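Local coordinates for ABC transporter periplasmic peptide-binding protein (Pseudoalteromonas, PDB 4QFL) that binds dipeptides in the periplasm, here holding Ala-Phe, and probably delivers them to an ABC transporter for uptake, at residues A[184-189]-A[201-206]; A[323-328]-A[393-398]. All blocks are in the same frame, centred on the assembly; numbering follows the deposited sequence.

Interaction 1: residues A[184-189]-A[201-206]; sequences VVLSKE and NLFDQY
The ring of Phe203 meets 184-189 with its edge: near the ring plane, the carbonyl O of Ser187 sits 3.4 Å from Phe203 CZ and 3.5 Å from Phe203 CE1, while one methyl of Leu186 reaches the neighbouring rim carbon, CD1 to Phe203 CE2 at 3.8 Å. The carbonyl thus faces the rim of C-H groups, whose slight positive charge would suit an oxygen, and the leucine supplies an apolar neighbour beside it. Around the same ring gather Tyr132, its plane turned by about 55°, Tyr190, and the side chains of Ala191 and Leu194 from helix 188-196. The bond to CB of Phe203 already heads for 184-189, and with CG anti to the backbone N (chi1 -166°) the far end of the ring is carried up to it. Leu186 brings up the base of its side chain as well, CB to Phe203 CZ at 4.1 Å. The arrangement brackets helix 188-196 of this family 5 solute-binding protein: Ser187 is its N-cap, with OG accepting from Tyr190 N, and the phenylalanine belongs to the loop that follows the helix. An alanine in place of Phe203 would probably open a gap between this loop and the start of the helix, leaving Leu186 CD1 and the neighbouring tyrosine rings without their aromatic partner. The loop folds tightly behind the ring, since Leu202 O accepts from both Gln205 N and Tyr206 N. Gln205 NE2 bonds back to Asn201 O at 2.8 Å, approaching from above the carbonyl plane. Next to the phenylalanine, the buried carboxylate of Asp204 is held by two partners, a salt bridge from OD2 to Arg124 of helix 115-126 and a hydrogen bond from OD1 to Asn43.

Interaction 2: residues A[323-328]-A[393-398]; sequences MQAVYY and AELMQS
Leu395 points one methyl, CD1, at two residues near the end of helix 319-325, and that branch makes both of the close approaches. It lies 3.6 Å from Ala325 CB and 3.8 Å from Val326 CG2. With CG anti to the carbonyl carbon (chi1 -75°), beside the backbone N, the leucine side chain reaches toward 323-328 and puts CD1 against both residues. Ala325 answers with no more than its CB, directed toward the leucine, and this short side chain lets the larger one come close to the helix. Val326 and Leu395 run in opposite directions, and the methyls CG2 and CD1 are turned toward each other where they meet. In the valine, CG2 stands beside the backbone N while CG1 is anti to it (chi1 179°). No hydrogen bond crosses between the segments: this is helix-on-helix apolar packing in a family 5 solute-binding protein, partly buried, with 91 Å² covered on the two sides together. One turn earlier on helix 389-401, Lys391 also packs against Ala325 and Val326, and Met392 against Val326 and Tyr327. Tyr327, just past helix 319-325, ties this part to the loop before helix 389-401 through OH to O of Tyr385, which lines the pocket for the phenylalanine of the bound dipeptide. Helix 389-401 rests in turn on strands 373-378 and 406-410, where Ala393 meets Ile376 and Ile409, and Met396 meets Ile376.

How the interactions relate
From the N terminus, interaction 1 comes first and closes a short excursion: helix 188-196 fills most of the 11 residues between its segments, and the chain then runs on to strand 213-219. Interaction 2 opens more than a hundred residues later and spans a longer loop of 64 residues, which includes helix 356-363 and strand 373-378. The two are in series, neither nested nor crossed. Interaction 1 and interaction 2 lie on opposite sides of the chain's centre, their centres about 42 Å apart and their nearest atoms about 28 Å apart. Interaction 1 ties together the two ends of one helical excursion, whereas interaction 2 joins helices 319-325 and 389-401, distant in sequence.

Interaction 1: residues A[184-189]-A[201-206]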
loop_
_atom_site.group_PDB
_atom_site.type_symbol
_atom_site.label_atom_id
_atom_site.label_comp_id
_atom_site.label_asym_id
_atom_site.label_seq_id
_atom_site.Cartn_x
_atom_site.Cartn_y
_atom_site.Cartn_z
ATOM N N VAL A 184 -10.524 4.216 -7.149
ATOM C CA VAL A 184 -10.689 4.599 -8.550
ATOM C C VAL A 184 -12.141 4.512 -8.939
ATOM O O VAL A 184 -12.932 3.859 -8.258
ATOM C CB VAL A 184 -9.890 3.712 -9.494
ATOM C CG1 VAL A 184 -8.406 3.751 -9.134
ATOM C CG2 VAL A 184 -10.426 2.293 -9.478
ATOM N N VAL A 185 -12.483 5.166 -10.040
ATOM C CA VAL A 185 -13.837 5.116 -10.589
ATOM C C VAL A 185 -14.005 4.046 -11.672
ATOM O O VAL A 185 -13.246 4.014 -12.648
ATOM C CB VAL A 185 -14.233 6.475 -11.185
ATOM C CG1 VAL A 185 -15.599 6.381 -11.842
ATOM C CG2 VAL A 185 -14.227 7.533 -10.100
ATOM N N LEU A 186 -15.008 3.187 -11.502
ATOM C CA LEU A 186 -15.267 2.097 -12.440
ATOM C C LEU A 186 -16.443 2.391 -13.369
ATOM O O LEU A 186 -17.175 3.354 -13.163
ATOM C CB LEU A 186 -15.539 0.794 -11.681
ATOM C CG LEU A 186 -14.478 0.382 -10.663
ATOM C CD1 LEU A 186 -14.891 -0.901 -9.950
ATOM C CD2 LEU A 186 -13.179 0.192 -11.377
ATOM N N SER A 187 -16.612 1.545 -14.383
ATOM C CA SER A 187 -17.697 1.681 -15.358
ATOM C C SER A 187 -18.957 0.899 -14.995
ATOM O O SER A 187 -18.948 -0.336 -14.988
ATOM C CB SER A 187 -17.247 1.211 -16.740
ATOM O OG SER A 187 -18.368 1.132 -17.609
ATOM N N LYS A 188 -20.043 1.615 -14.722
ATOM C CA LYS A 188 -21.318 0.963 -14.476
ATOM C C LYS A 188 -21.859 0.315 -15.740
ATOM O O LYS A 188 -22.395 -0.797 -15.697
ATOM C CB LYS A 188 -22.350 1.927 -13.905
ATOM C CG LYS A 188 -23.611 1.197 -13.472
ATOM C CD LYS A 188 -24.666 2.111 -12.902
ATOM C CE LYS A 188 -25.865 1.289 -12.456
ATOM N NZ LYS A 188 -26.960 2.123 -11.892
ATOM N N GLU A 189 -21.726 0.998 -16.871
ATOM C CA GLU A 189 -22.231 0.423 -18.111
ATOM C C GLU A 189 -21.557 -0.911 -18.415
ATOM O O GLU A 189 -22.218 -1.880 -18.764
ATOM C CB GLU A 189 -22.086 1.382 -19.290
ATOM C CG GLU A 189 -22.649 0.792 -20.578
ATOM C CD GLU A 189 -22.598 1.755 -21.744
ATOM O OE1 GLU A 189 -21.848 2.749 -21.649
ATOM O OE2 GLU A 189 -23.306 1.516 -22.751
ATOM N N ASN A 201 -17.607 -12.207 -13.589
ATOM C CA ASN A 201 -16.264 -12.659 -13.253
ATOM C C ASN A 201 -15.208 -12.001 -14.113
ATOM O O ASN A 201 -14.016 -12.118 -13.844
ATOM C CB ASN A 201 -16.152 -14.170 -13.428
ATOM C CG ASN A 201 -16.201 -14.595 -14.896
ATOM O OD1 ASN A 201 -17.031 -14.122 -15.677
ATOM N ND2 ASN A 201 -15.298 -15.479 -15.278
ATOM N N LEU A 202 -15.650 -11.323 -15.165
ATOM C CA LEU A 202 -14.739 -10.709 -16.118
ATOM C C LEU A 202 -14.453 -9.274 -15.759
ATOM O O LEU A 202 -13.478 -8.705 -16.228
ATOM C CB LEU A 202 -15.345 -10.738 -17.513
ATOM C CG LEU A 202 -15.039 -11.964 -18.357
ATOM C CD1 LEU A 202 -14.894 -13.218 -17.504
ATOM C CD2 LEU A 202 -16.112 -12.124 -19.414
ATOM N N PHE A 203 -15.316 -8.692 -14.933
ATOM C CA PHE A 203 -15.257 -7.269 -14.651
ATOM C C PHE A 203 -13.899 -6.835 -14.115
ATOM O O PHE A 203 -13.330 -5.848 -14.575
ATOM C CB PHE A 203 -16.382 -6.851 -13.699
ATOM C CG PHE A 203 -16.578 -5.368 -13.620
ATOM C CD1 PHE A 203 -17.038 -4.662 -14.706
ATOM C CD2 PHE A 203 -16.299 -4.682 -12.456
ATOM C CE1 PHE A 203 -17.206 -3.297 -14.639
ATOM C CE2 PHE A 203 -16.471 -3.313 -12.389
ATOM C CZ PHE A 203 -16.926 -2.628 -13.481
ATOM N N ASP A 204 -13.367 -7.588 -13.160
ATOM C CA ASP A 204 -12.110 -7.216 -12.515
ATOM C C ASP A 204 -10.846 -7.641 -13.295
ATOM O O ASP A 204 -9.737 -7.217 -12.966
ATOM C CB ASP A 204 -12.077 -7.775 -11.085
ATOM C CG ASP A 204 -13.120 -7.134 -10.185
ATOM O OD1 ASP A 204 -13.435 -5.954 -10.402
ATOM O OD2 ASP A 204 -13.633 -7.805 -9.263
ATOM N N GLN A 205 -11.015 -8.472 -14.320
ATOM C CA GLN A 205 -9.875 -9.023 -15.052
ATOM C C GLN A 205 -9.620 -8.286 -16.351
ATOM O O GLN A 205 -8.481 -8.149 -16.795
ATOM C CB GLN A 205 -10.122 -10.481 -15.397
ATOM C CG GLN A 205 -10.358 -11.378 -14.224
ATOM C CD GLN A 205 -10.472 -12.813 -14.659
ATOM O OE1 GLN A 205 -9.465 -13.463 -14.937
ATOM N NE2 GLN A 205 -11.704 -13.316 -14.747
ATOM N N TYR A 206 -10.701 -7.853 -16.980
ATOM C CA TYR A 206 -10.630 -7.091 -18.214
ATOM C C TYR A 206 -11.241 -5.742 -17.934
ATOM O O TYR A 206 -12.441 -5.548 -18.067
ATOM C CB TYR A 206 -11.368 -7.812 -19.328
ATOM C CG TYR A 206 -10.748 -9.134 -19.630
ATOM C CD1 TYR A 206 -11.132 -10.266 -18.934
ATOM C CD2 TYR A 206 -9.757 -9.254 -20.590
ATOM C CE1 TYR A 206 -10.562 -11.499 -19.201
ATOM C CE2 TYR A 206 -9.178 -10.479 -20.867
ATOM C CZ TYR A 206 -9.590 -11.602 -20.167
ATOM O OH TYR A 206 -9.033 -12.833 -20.421
#

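Interaction 2: residues A[323-328]-A[393-398]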
loop_
_atom_site.group_PDB
_atom_site.type_symbol
_atom_site.label_atom_id
_atom_site.label_comp_id
_atom_site.label_asym_id
_atom_site.label_seq_id
_atom_site.Cartn_x
_atom_site.Cartn_y
_atom_site.Cartn_z
ATOM N N MET A 323 20.929 -1.386 9.679
ATOM C CA MET A 323 20.962 -0.079 9.009
ATOM C C MET A 323 22.062 0.008 7.959
ATOM O O MET A 323 21.967 0.774 7.003
ATOM C CB MET A 323 21.102 1.055 10.024
ATOM C CG MET A 323 19.912 1.172 10.979
ATOM S SD MET A 323 18.288 1.022 10.173
ATOM C CE MET A 323 18.167 2.544 9.253
ATOM N N GLN A 324 23.106 -0.788 8.136
ATOM C CA GLN A 324 24.200 -0.802 7.182
ATOM C C GLN A 324 24.117 -1.981 6.235
ATOM O O GLN A 324 24.142 -1.803 5.027
ATOM C CB GLN A 324 25.560 -0.771 7.894
ATOM C CG GLN A 324 26.029 0.642 8.261
ATOM C CD GLN A 324 24.959 1.442 9.004
ATOM O OE1 GLN A 324 24.320 2.328 8.427
ATOM N NE2 GLN A 324 24.761 1.130 10.292
ATOM N N ALA A 325 24.020 -3.188 6.776
ATOM C CA ALA A 325 24.009 -4.376 5.938
ATOM C C ALA A 325 22.810 -4.428 5.008
ATOM O O ALA A 325 22.933 -4.856 3.876
ATOM C CB ALA A 325 24.070 -5.633 6.792
ATOM N N VAL A 326 21.645 -4.007 5.502
ATOM C CA VAL A 326 20.413 -4.066 4.719
ATOM C C VAL A 326 20.122 -2.751 4.025
ATOM O O VAL A 326 19.953 -2.721 2.816
ATOM C CB VAL A 326 19.182 -4.460 5.571
ATOM C CG1 VAL A 326 17.922 -4.481 4.715
ATOM C CG2 VAL A 326 19.396 -5.825 6.205
ATOM N N TYR A 327 20.057 -1.668 4.794
ATOM C CA TYR A 327 19.626 -0.386 4.243
ATOM C C TYR A 327 20.754 0.392 3.606
ATOM O O TYR A 327 20.529 1.473 3.056
ATOM C CB TYR A 327 18.916 0.460 5.294
ATOM C CG TYR A 327 17.589 -0.130 5.702
ATOM C CD1 TYR A 327 17.521 -1.125 6.662
ATOM C CD2 TYR A 327 16.407 0.292 5.110
ATOM C CE1 TYR A 327 16.305 -1.680 7.035
ATOM C CE2 TYR A 327 15.192 -0.250 5.477
ATOM C CZ TYR A 327 15.151 -1.240 6.439
ATOM O OH TYR A 327 13.954 -1.793 6.802
ATOM N N TYR A 328 21.962 -0.162 3.677
ATOM C CA TYR A 328 23.121 0.444 3.030
ATOM C C TYR A 328 23.328 1.896 3.454
ATOM O O TYR A 328 23.844 2.703 2.683
ATOM C CB TYR A 328 22.990 0.348 1.505
ATOM C CG TYR A 328 23.458 -0.966 0.933
ATOM C CD1 TYR A 328 22.837 -2.163 1.270
ATOM C CD2 TYR A 328 24.523 -1.014 0.056
ATOM C CE1 TYR A 328 23.276 -3.365 0.749
ATOM C CE2 TYR A 328 24.967 -2.215 -0.470
ATOM C CZ TYR A 328 24.342 -3.386 -0.121
ATOM O OH TYR A 328 24.798 -4.570 -0.657
ATOM N N ALA A 393 16.490 -11.047 7.734
ATOM C CA ALA A 393 16.086 -12.211 8.515
ATOM C C ALA A 393 17.292 -13.072 8.898
ATOM O O ALA A 393 17.333 -13.658 9.982
ATOM C CB ALA A 393 15.042 -13.038 7.753
ATOM N N GLU A 394 18.274 -13.142 8.007
ATOM C CA GLU A 394 19.501 -13.862 8.301
ATOM C C GLU A 394 20.321 -13.161 9.390
ATOM O O GLU A 394 20.902 -13.814 10.255
ATOM C CB GLU A 394 20.329 -14.066 7.030
ATOM C CG GLU A 394 19.657 -14.994 6.022
ATOM C CD GLU A 394 20.279 -14.925 4.630
ATOM O OE1 GLU A 394 21.178 -14.089 4.392
ATOM O OE2 GLU A 394 19.855 -15.718 3.769
ATOM N N LEU A 395 20.366 -11.836 9.360
ATOM C CA LEU A 395 21.067 -11.117 10.409
ATOM C C LEU A 395 20.398 -11.359 11.759
ATOM O O LEU A 395 21.069 -11.573 12.771
ATOM C CB LEU A 395 21.144 -9.625 10.094
ATOM C CG LEU A 395 22.162 -9.262 9.006
ATOM C CD1 LEU A 395 21.777 -7.974 8.304
ATOM C CD2 LEU A 395 23.582 -9.174 9.570
ATOM N N MET A 396 19.070 -11.337 11.773
ATOM C CA MET A 396 18.324 -11.548 13.013
ATOM C C MET A 396 18.460 -12.985 13.513
ATOM O O MET A 396 18.514 -13.231 14.716
ATOM C CB MET A 396 16.855 -11.181 12.823
ATOM C CG MET A 396 16.626 -9.709 12.553
ATOM S SD MET A 396 14.943 -9.428 11.987
ATOM C CE MET A 396 14.462 -8.084 13.063
ATOM N N GLN A 397 18.524 -13.920 12.573
ATOM C CA GLN A 397 18.763 -15.328 12.861
ATOM C C GLN A 397 20.062 -15.499 13.661
ATOM O O GLN A 397 20.081 -16.156 14.701
ATOM C CB GLN A 397 18.811 -16.105 11.546
ATOM C CG GLN A 397 19.205 -17.566 11.647
ATOM C CD GLN A 397 19.069 -18.289 10.311
ATOM O OE1 GLN A 397 19.821 -18.037 9.362
ATOM N NE2 GLN A 397 18.101 -19.192 10.231
ATOM N N SER A 398 21.140 -14.889 13.183
ATOM C CA SER A 398 22.391 -14.863 13.927
ATOM C C SER A 398 22.246 -14.198 15.300
ATOM O O SER A 398 22.717 -14.729 16.307
ATOM C CB SER A 398 23.471 -14.144 13.118
ATOM O OG SER A 398 24.513 -13.678 13.968
#